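Local structure of probable conserved lipoprotein LpqI (Mycobacterium tuberculosis H37Rv, 6GFV) at residues Leu26-Arg31 and Val300-Val305. The protein cleaves terminal beta-1,4-linked N-acetylglucosamine from peptidoglycan fragments during peptidoglycan recycling. Numbering follows the deposited sequence.
Sequences LVVGVR and VTTKEV
Val300 lies across from Gly29, their CA atoms 3.8 Å apart, a closeness that fits a glycine, since the side where a CB would stand is taken by Val300 O. Gly29 CA offers a bent CH...O contact to Val300 O at 3.5 Å (129° at the hydrogen). The side chain of Val300 leaves its CA away from 26-31; it lies about 7 Å from that of Asp80, a probable substrate-binding residue. Thr301 touches through its main chain: its O sits 3.7 Å from Val28 CB, while the hydroxyl donates forward to Glu304 OE1 on its syn side. In this TIM barrel of glycoside hydrolase family 3, strand 26-29 runs parallel to strand 297-299, and residues 300-304 link that strand to helix 305-317. With Thr302 OG1 between the backbone N and carbonyl carbon (chi1 60°), the hydroxyl is hydrogen-bonded to Asp35, which also binds Arg31 N, and CG2, anti to the carbonyl carbon, faces 26-31. This methyl lies 3.4 Å from Gly29 O and 3.9 Å from Val30 CG1. The side chains of Thr302 and Val28 cross at about a right angle, CG2 to CG2 at 4.0 Å. Lys303 N reaches Arg31 NH1 through one water, both links weak, and NZ comes from above the Glu304 carboxylate plane in a salt bridge. Closing the type I turn from Thr302, Val305 lays CG2 obliquely against Val28 CG1, both also touching Trp299.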
loop_
_atom_site.group_PDB
_atom_site.type_symbol
_atom_site.label_atom_id
_atom_site.label_comp_id
_atom_site.label_asym_id
_atom_site.label_seq_id
_atom_site.Cartn_x
_atom_site.Cartn_y
_atom_site.Cartn_z
ATOM N N LEU A 26 10.168 -0.083 -5.064
ATOM C CA LEU A 26 9.481 1.088 -5.578
ATOM C C LEU A 26 8.227 0.725 -6.372
ATOM O O LEU A 26 8.258 -0.175 -7.208
ATOM C CB LEU A 26 10.420 1.913 -6.463
ATOM C CG LEU A 26 11.851 2.194 -6.009
ATOM C CD1 LEU A 26 12.553 2.961 -7.088
ATOM C CD2 LEU A 26 11.899 2.970 -4.704
ATOM N N VAL A 27 7.132 1.430 -6.108
ATOM C CA VAL A 27 5.884 1.276 -6.864
ATOM C C VAL A 27 5.408 2.642 -7.374
ATOM O O VAL A 27 5.147 3.539 -6.582
ATOM C CB VAL A 27 4.771 0.625 -6.008
ATOM C CG1 VAL A 27 3.435 0.688 -6.736
ATOM C CG2 VAL A 27 5.124 -0.820 -5.672
ATOM N N VAL A 28 5.322 2.810 -8.694
ATOM C CA VAL A 28 5.043 4.123 -9.263
ATOM C C VAL A 28 3.825 4.213 -10.186
ATOM O O VAL A 28 3.545 3.317 -10.991
ATOM C CB VAL A 28 6.265 4.661 -10.041
ATOM C CG1 VAL A 28 7.423 4.928 -9.081
ATOM C CG2 VAL A 28 6.682 3.712 -11.146
ATOM N N GLY A 29 3.104 5.319 -10.056
ATOM C CA GLY A 29 1.975 5.611 -10.929
ATOM C C GLY A 29 2.441 5.851 -12.353
ATOM O O GLY A 29 3.532 6.385 -12.566
ATOM N N VAL A 30 1.619 5.457 -13.323
ATOM C CA VAL A 30 1.976 5.557 -14.748
ATOM C C VAL A 30 0.912 6.259 -15.592
ATOM O O VAL A 30 -0.275 6.186 -15.295
ATOM C CB VAL A 30 2.231 4.181 -15.361
ATOM C CG1 VAL A 30 3.406 3.485 -14.653
ATOM C CG2 VAL A 30 0.969 3.326 -15.306
ATOM N N ARG A 31 1.355 6.930 -16.651
ATOM C CA ARG A 31 0.456 7.691 -17.519
ATOM C C ARG A 31 -0.338 6.802 -18.468
ATOM O O ARG A 31 -1.541 6.957 -18.614
ATOM C CB ARG A 31 1.239 8.714 -18.344
ATOM C CG ARG A 31 1.628 9.961 -17.596
ATOM C CD ARG A 31 2.062 11.069 -18.544
ATOM N NE ARG A 31 3.257 10.718 -19.304
ATOM C CZ ARG A 31 4.492 10.869 -18.840
ATOM N NH1 ARG A 31 4.673 11.347 -17.621
ATOM N NH2 ARG A 31 5.540 10.535 -19.578
ATOM N N VAL A 300 3.163 8.616 -7.405
ATOM C CA VAL A 300 2.237 8.539 -8.541
ATOM C C VAL A 300 2.769 8.958 -9.908
ATOM O O VAL A 300 1.992 9.102 -10.838
ATOM C CB VAL A 300 0.969 9.378 -8.267
ATOM C CG1 VAL A 300 0.270 8.888 -7.009
ATOM C CG2 VAL A 300 1.300 10.872 -8.172
ATOM N N THR A 301 4.077 9.126 -10.043
ATOM C CA THR A 301 4.680 9.500 -11.324
ATOM C C THR A 301 5.986 8.753 -11.513
ATOM O O THR A 301 6.612 8.350 -10.534
ATOM C CB THR A 301 4.978 11.018 -11.421
ATOM O OG1 THR A 301 5.704 11.427 -10.261
ATOM C CG2 THR A 301 3.708 11.836 -11.526
ATOM N N THR A 302 6.421 8.608 -12.763
ATOM C CA THR A 302 7.631 7.846 -13.063
ATOM C C THR A 302 8.905 8.683 -13.172
ATOM O O THR A 302 9.996 8.157 -13.055
ATOM C CB THR A 302 7.500 7.063 -14.395
ATOM O OG1 THR A 302 7.266 7.975 -15.473
ATOM C CG2 THR A 302 6.368 6.070 -14.329
ATOM N N LYS A 303 8.770 9.978 -13.433
ATOM C CA LYS A 303 9.931 10.775 -13.834
ATOM C C LYS A 303 11.033 10.854 -12.777
ATOM O O LYS A 303 12.187 11.070 -13.111
ATOM C CB LYS A 303 9.500 12.194 -14.230
ATOM C CG LYS A 303 9.037 13.060 -13.081
ATOM C CD LYS A 303 8.533 14.404 -13.569
ATOM C CE LYS A 303 8.012 15.226 -12.412
ATOM N NZ LYS A 303 6.744 14.667 -11.871
ATOM N N GLU A 304 10.680 10.642 -11.513
ATOM C CA GLU A 304 11.640 10.793 -10.425
ATOM C C GLU A 304 12.536 9.574 -10.221
ATOM O O GLU A 304 13.504 9.647 -9.474
ATOM C CB GLU A 304 10.909 11.105 -9.121
ATOM C CG GLU A 304 10.125 12.403 -9.135
ATOM C CD GLU A 304 8.744 12.262 -9.744
ATOM O OE1 GLU A 304 8.443 11.195 -10.304
ATOM O OE2 GLU A 304 7.958 13.223 -9.664
ATOM N N VAL A 305 12.237 8.475 -10.909
ATOM C CA VAL A 305 12.883 7.193 -10.633
ATOM C C VAL A 305 14.406 7.168 -10.798
ATOM O O VAL A 305 15.086 6.669 -9.906
ATOM C CB VAL A 305 12.265 6.061 -11.486
ATOM C CG1 VAL A 305 13.118 4.811 -11.429
ATOM C CG2 VAL A 305 10.861 5.749 -11.003
HETATM O O HOH W 1 6.322 11.270 -14.905
#